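Glycerophosphodiester phosphodiesterase (Cytophaga hutchinsonii ATCC 33406, PDB 3CH0) belongs to the glycerophosphodiester phosphodiesterase family, whose members are built on a TIM-barrel fold. Local coordinates at residues T30-L44 and A124-K138. Numbering follows the deposited sequence.
Sequences TKALLLGVTTLEFDL and AEKLSAKIQYNGEIK. With EDO (1,2-ethanediol), chain O.
F42 lies flat over G135. G135 CA sits 3.9 Å from the F42 ring centroid, a CH-pi contact over the face; lacking a side chain, G135 makes the hollow. With CG between backbone N and carbonyl carbon (chi1 51°), the ring swings across to the partner strand. Its CE1 meets CD2 at the edge of the Y133 ring, 3.9 Å away. Strands 39-44 and 132-137 are neighbouring parallel strands of the family's TIM barrel, 15° apart, joined by backbone bonds from Q132 N to T38 O through to L44 N to E136 O. I131 is the plug at the start. Its CG1 packs against both L33 CD2 and L40 CG (3.9 Å to the latter), and its CD1 rests against the carbonyl oxygens of V37 and T38. L33 CD1 touches L127 CD1 at 3.7 Å, and A124 CB sits in the groove between the CD1 methyls of L33 and L40. On the barrel-interior face, D43 OD1 approaches E136 OE1, two acceptors 3.2 Å apart; D43 OD2 hydrogen-bonds N24. K138 NZ bridges to E136 OE2 (2.7 Å) from above the carboxylate plane; citric acid meets both. Strand 10-13 flanks 39-46, and 171-175 flanks 132-137. Helices 26-35 and 117-127 pack outside, L120 against L40 and F42.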
loop_
_atom_site.group_PDB
_atom_site.type_symbol
_atom_site.label_atom_id
_atom_site.label_comp_id
_atom_site.label_asym_id
_atom_site.label_seq_id
_atom_site.Cartn_x
_atom_site.Cartn_y
_atom_site.Cartn_z
ATOM N N THR A 30 1.015 -13.918 -0.170
ATOM C CA THR A 30 0.453 -15.285 -0.041
ATOM C C THR A 30 0.098 -15.611 1.391
ATOM O O THR A 30 -0.982 -16.078 1.657
ATOM C CB THR A 30 1.457 -16.312 -0.568
ATOM O OG1 THR A 30 1.846 -16.002 -1.924
ATOM C CG2 THR A 30 0.851 -17.745 -0.506
ATOM N N LYS A 31 0.975 -15.259 2.338
ATOM C CA LYS A 31 0.675 -15.403 3.753
ATOM C C LYS A 31 -0.578 -14.629 4.146
ATOM O O LYS A 31 -1.434 -15.152 4.870
ATOM C CB LYS A 31 1.887 -14.959 4.580
ATOM C CG LYS A 31 1.676 -14.874 6.078
ATOM C CD LYS A 31 1.524 -16.166 6.741
ATOM C CE LYS A 31 1.427 -15.955 8.254
ATOM N NZ LYS A 31 1.093 -17.239 8.939
ATOM N N ALA A 32 -0.684 -13.358 3.740
ATOM C CA ALA A 32 -1.844 -12.573 4.125
ATOM C C ALA A 32 -3.119 -13.196 3.532
ATOM O O ALA A 32 -4.169 -13.198 4.189
ATOM C CB ALA A 32 -1.656 -11.097 3.647
ATOM N N LEU A 33 -3.045 -13.656 2.291
ATOM C CA LEU A 33 -4.181 -14.292 1.614
ATOM C C LEU A 33 -4.635 -15.516 2.422
ATOM O O LEU A 33 -5.809 -15.649 2.779
ATOM C CB LEU A 33 -3.753 -14.759 0.219
ATOM C CG LEU A 33 -3.828 -13.819 -0.972
ATOM C CD1 LEU A 33 -2.633 -14.069 -1.975
ATOM C CD2 LEU A 33 -5.157 -13.961 -1.694
ATOM N N LEU A 34 -3.668 -16.327 2.793
ATOM C CA LEU A 34 -3.967 -17.561 3.525
ATOM C C LEU A 34 -4.454 -17.270 4.930
ATOM O O LEU A 34 -5.226 -18.067 5.484
ATOM C CB LEU A 34 -2.765 -18.457 3.559
ATOM C CG LEU A 34 -2.348 -19.064 2.220
ATOM C CD1 LEU A 34 -1.069 -19.839 2.352
ATOM C CD2 LEU A 34 -3.437 -19.938 1.642
ATOM N N LEU A 35 -4.015 -16.175 5.552
ATOM C CA LEU A 35 -4.506 -15.806 6.871
ATOM C C LEU A 35 -5.950 -15.416 6.798
ATOM O O LEU A 35 -6.680 -15.577 7.797
ATOM C CB LEU A 35 -3.705 -14.616 7.427
ATOM C CG LEU A 35 -2.359 -14.818 8.097
ATOM C CD1 LEU A 35 -1.691 -13.447 8.465
ATOM C CD2 LEU A 35 -2.452 -15.680 9.343
ATOM N N GLY A 36 -6.354 -14.860 5.654
ATOM C CA GLY A 36 -7.711 -14.456 5.433
ATOM C C GLY A 36 -7.973 -12.973 5.454
ATOM O O GLY A 36 -9.115 -12.552 5.676
ATOM N N VAL A 37 -6.961 -12.164 5.134
ATOM C CA VAL A 37 -7.241 -10.740 5.078
ATOM C C VAL A 37 -8.292 -10.364 4.053
ATOM O O VAL A 37 -8.486 -11.060 3.039
ATOM C CB VAL A 37 -5.979 -9.893 4.838
ATOM C CG1 VAL A 37 -4.945 -10.213 5.946
ATOM C CG2 VAL A 37 -5.390 -10.077 3.423
ATOM N N THR A 38 -8.958 -9.241 4.275
ATOM C CA THR A 38 -9.924 -8.779 3.326
ATOM C C THR A 38 -9.207 -8.227 2.065
ATOM O O THR A 38 -9.681 -8.381 0.934
ATOM C CB THR A 38 -10.719 -7.617 3.941
ATOM O OG1 THR A 38 -11.156 -7.933 5.254
ATOM C CG2 THR A 38 -11.884 -7.214 2.997
ATOM N N THR A 39 -8.080 -7.547 2.303
ATOM C CA THR A 39 -7.407 -6.710 1.303
ATOM C C THR A 39 -5.898 -6.834 1.427
ATOM O O THR A 39 -5.351 -6.825 2.562
ATOM C CB THR A 39 -7.780 -5.252 1.569
ATOM O OG1 THR A 39 -9.216 -5.115 1.490
ATOM C CG2 THR A 39 -7.151 -4.237 0.563
ATOM N N LEU A 40 -5.258 -6.968 0.280
ATOM C CA LEU A 40 -3.802 -6.853 0.209
ATOM C C LEU A 40 -3.523 -5.367 -0.043
ATOM O O LEU A 40 -4.014 -4.814 -1.027
ATOM C CB LEU A 40 -3.260 -7.663 -0.939
ATOM C CG LEU A 40 -3.622 -9.173 -0.937
ATOM C CD1 LEU A 40 -3.062 -9.841 -2.208
ATOM C CD2 LEU A 40 -3.045 -9.816 0.311
ATOM N N GLU A 41 -2.722 -4.770 0.814
ATOM C CA GLU A 41 -2.285 -3.400 0.698
ATOM C C GLU A 41 -0.815 -3.393 0.196
ATOM O O GLU A 41 0.016 -4.230 0.590
ATOM C CB GLU A 41 -2.439 -2.662 2.027
ATOM C CG GLU A 41 -2.173 -1.156 1.990
ATOM C CD GLU A 41 -0.723 -0.757 1.884
ATOM O OE1 GLU A 41 0.227 -1.523 2.213
ATOM O OE2 GLU A 41 -0.453 0.409 1.503
ATOM N N PHE A 42 -0.473 -2.492 -0.718
ATOM C CA PHE A 42 0.849 -2.535 -1.309
ATOM C C PHE A 42 1.096 -1.240 -2.062
ATOM O O PHE A 42 0.221 -0.423 -2.218
ATOM C CB PHE A 42 1.000 -3.728 -2.272
ATOM C CG PHE A 42 -0.114 -3.787 -3.277
ATOM C CD1 PHE A 42 -1.302 -4.431 -2.982
ATOM C CD2 PHE A 42 0.012 -3.182 -4.544
ATOM C CE1 PHE A 42 -2.351 -4.436 -3.849
ATOM C CE2 PHE A 42 -1.043 -3.157 -5.429
ATOM C CZ PHE A 42 -2.220 -3.792 -5.090
ATOM N N ASP A 43 2.332 -1.081 -2.526
ATOM C CA ASP A 43 2.868 0.156 -3.098
ATOM C C ASP A 43 3.390 -0.130 -4.480
ATOM O O ASP A 43 3.908 -1.213 -4.734
ATOM C CB ASP A 43 4.016 0.564 -2.224
ATOM C CG ASP A 43 3.641 0.660 -0.775
ATOM O OD1 ASP A 43 2.796 1.514 -0.478
ATOM O OD2 ASP A 43 4.218 -0.026 0.107
ATOM N N LEU A 44 3.224 0.841 -5.392
ATOM C CA LEU A 44 3.585 0.683 -6.786
ATOM C C LEU A 44 4.481 1.791 -7.282
ATOM O O LEU A 44 4.272 2.990 -6.990
ATOM C CB LEU A 44 2.349 0.630 -7.678
ATOM C CG LEU A 44 1.259 -0.383 -7.299
ATOM C CD1 LEU A 44 -0.043 -0.222 -8.088
ATOM C CD2 LEU A 44 1.823 -1.798 -7.474
ATOM N N ALA A 124 -2.666 -13.684 -6.416
ATOM C CA ALA A 124 -3.814 -13.458 -5.596
ATOM C C ALA A 124 -5.090 -13.998 -6.263
ATOM O O ALA A 124 -5.919 -14.605 -5.599
ATOM C CB ALA A 124 -3.951 -11.961 -5.265
ATOM N N GLU A 125 -5.260 -13.711 -7.553
ATOM C CA GLU A 125 -6.458 -14.155 -8.250
ATOM C C GLU A 125 -6.545 -15.670 -8.328
ATOM O O GLU A 125 -7.659 -16.194 -8.346
ATOM C CB GLU A 125 -6.515 -13.575 -9.656
ATOM C CG GLU A 125 -6.767 -12.070 -9.637
ATOM C CD GLU A 125 -8.089 -11.698 -8.998
ATOM O OE1 GLU A 125 -9.154 -12.060 -9.577
ATOM O OE2 GLU A 125 -8.128 -11.044 -7.900
ATOM N N LYS A 126 -5.403 -16.342 -8.456
ATOM C CA LYS A 126 -5.446 -17.842 -8.473
ATOM C C LYS A 126 -5.961 -18.365 -7.132
ATOM O O LYS A 126 -6.654 -19.411 -7.067
ATOM C CB LYS A 126 -4.051 -18.410 -8.735
ATOM C CG LYS A 126 -3.996 -19.942 -8.743
ATOM N N LEU A 127 -5.620 -17.686 -6.048
ATOM C CA LEU A 127 -5.970 -18.137 -4.715
ATOM C C LEU A 127 -7.351 -17.698 -4.286
ATOM O O LEU A 127 -7.974 -18.381 -3.477
ATOM C CB LEU A 127 -4.968 -17.648 -3.697
ATOM C CG LEU A 127 -3.570 -18.284 -3.828
ATOM C CD1 LEU A 127 -2.454 -17.584 -2.963
ATOM C CD2 LEU A 127 -3.703 -19.804 -3.437
ATOM N N SER A 128 -7.836 -16.559 -4.796
ATOM C CA SER A 128 -9.104 -16.066 -4.342
ATOM C C SER A 128 -9.772 -15.193 -5.392
ATOM O O SER A 128 -9.144 -14.343 -6.040
ATOM C CB SER A 128 -8.880 -15.247 -3.077
ATOM O OG SER A 128 -10.042 -14.526 -2.720
ATOM N N ALA A 129 -11.069 -15.373 -5.541
ATOM C CA ALA A 129 -11.818 -14.481 -6.389
ATOM C C ALA A 129 -12.447 -13.356 -5.579
ATOM O O ALA A 129 -13.052 -12.490 -6.170
ATOM C CB ALA A 129 -12.941 -15.264 -7.139
ATOM N N LYS A 130 -12.347 -13.372 -4.250
ATOM C CA LYS A 130 -12.963 -12.331 -3.432
ATOM C C LYS A 130 -11.955 -11.318 -2.831
ATOM O O LYS A 130 -12.359 -10.305 -2.298
ATOM C CB LYS A 130 -13.792 -12.962 -2.311
ATOM C CG LYS A 130 -15.056 -13.770 -2.828
ATOM N N ILE A 131 -10.680 -11.626 -2.950
ATOM C CA ILE A 131 -9.635 -10.735 -2.391
ATOM C C ILE A 131 -9.776 -9.324 -2.979
ATOM O O ILE A 131 -10.069 -9.129 -4.151
ATOM C CB ILE A 131 -8.200 -11.286 -2.626
ATOM C CG1 ILE A 131 -7.134 -10.507 -1.839
ATOM C CG2 ILE A 131 -7.862 -11.320 -4.145
ATOM C CD1 ILE A 131 -7.244 -10.633 -0.328
ATOM N N GLN A 132 -9.520 -8.331 -2.144
ATOM C CA GLN A 132 -9.480 -6.946 -2.551
ATOM C C GLN A 132 -8.033 -6.426 -2.496
ATOM O O GLN A 132 -7.155 -7.021 -1.844
ATOM C CB GLN A 132 -10.446 -6.111 -1.685
ATOM C CG GLN A 132 -11.882 -6.457 -1.964
ATOM C CD GLN A 132 -12.862 -5.854 -1.027
ATOM O OE1 GLN A 132 -13.347 -6.531 -0.109
ATOM N NE2 GLN A 132 -13.182 -4.592 -1.225
ATOM N N TYR A 133 -7.801 -5.308 -3.199
ATOM C CA TYR A 133 -6.505 -4.720 -3.376
ATOM C C TYR A 133 -6.591 -3.233 -2.989
ATOM O O TYR A 133 -7.545 -2.560 -3.356
ATOM C CB TYR A 133 -6.120 -4.795 -4.841
ATOM C CG TYR A 133 -6.071 -6.157 -5.434
ATOM C CD1 TYR A 133 -7.229 -6.772 -5.958
ATOM C CD2 TYR A 133 -4.885 -6.860 -5.508
ATOM C CE1 TYR A 133 -7.167 -8.044 -6.498
ATOM C CE2 TYR A 133 -4.793 -8.105 -6.111
ATOM C CZ TYR A 133 -5.959 -8.725 -6.563
ATOM O OH TYR A 133 -5.810 -9.985 -7.154
ATOM N N ASN A 134 -5.535 -2.741 -2.341
ATOM C CA ASN A 134 -5.387 -1.329 -2.070
ATOM C C ASN A 134 -3.974 -0.981 -2.472
ATOM O O ASN A 134 -2.996 -1.271 -1.735
ATOM C CB ASN A 134 -5.639 -1.069 -0.593
ATOM C CG ASN A 134 -5.668 0.410 -0.263
ATOM O OD1 ASN A 134 -5.588 1.250 -1.201
ATOM N ND2 ASN A 134 -5.628 0.748 1.033
ATOM N N GLY A 135 -3.837 -0.403 -3.672
ATOM C CA GLY A 135 -2.535 -0.124 -4.244
ATOM C C GLY A 135 -2.195 1.332 -4.260
ATOM O O GLY A 135 -2.970 2.126 -4.750
ATOM N N GLU A 136 -0.993 1.633 -3.764
ATOM C CA GLU A 136 -0.541 3.027 -3.583
ATOM C C GLU A 136 0.310 3.482 -4.732
ATOM O O GLU A 136 1.332 2.888 -5.028
ATOM C CB GLU A 136 0.211 3.216 -2.246
ATOM C CG GLU A 136 0.550 4.710 -1.962
ATOM C CD GLU A 136 1.084 4.998 -0.609
ATOM O OE1 GLU A 136 1.039 4.137 0.286
ATOM O OE2 GLU A 136 1.619 6.154 -0.471
ATOM N N ILE A 137 -0.097 4.556 -5.395
ATOM C CA ILE A 137 0.763 5.259 -6.326
ATOM C C ILE A 137 1.744 6.137 -5.594
ATOM O O ILE A 137 1.340 7.149 -5.017
ATOM C CB ILE A 137 -0.046 6.023 -7.429
ATOM C CG1 ILE A 137 -0.676 4.940 -8.333
ATOM C CG2 ILE A 137 0.815 6.964 -8.263
ATOM C CD1 ILE A 137 -1.138 5.369 -9.725
ATOM N N LYS A 138 2.989 5.686 -5.565
ATOM C CA LYS A 138 4.037 6.395 -4.895
ATOM C C LYS A 138 4.696 7.520 -5.713
ATOM O O LYS A 138 5.860 7.449 -6.054
ATOM C CB LYS A 138 5.096 5.383 -4.412
ATOM C CG LYS A 138 4.617 4.505 -3.274
ATOM C CD LYS A 138 4.512 5.263 -1.944
ATOM C CE LYS A 138 4.317 4.438 -0.678
ATOM N NZ LYS A 138 3.974 5.306 0.566
HETATM C C1 EDO O . -14.640 -3.216 2.343
HETATM O O1 EDO O . -14.230 -3.138 0.966
HETATM C C2 EDO O . -14.555 -4.638 2.915
HETATM O O2 EDO O . -15.294 -5.563 2.089
HETATM O O HOH W 1 -12.175 -9.300 0.356
#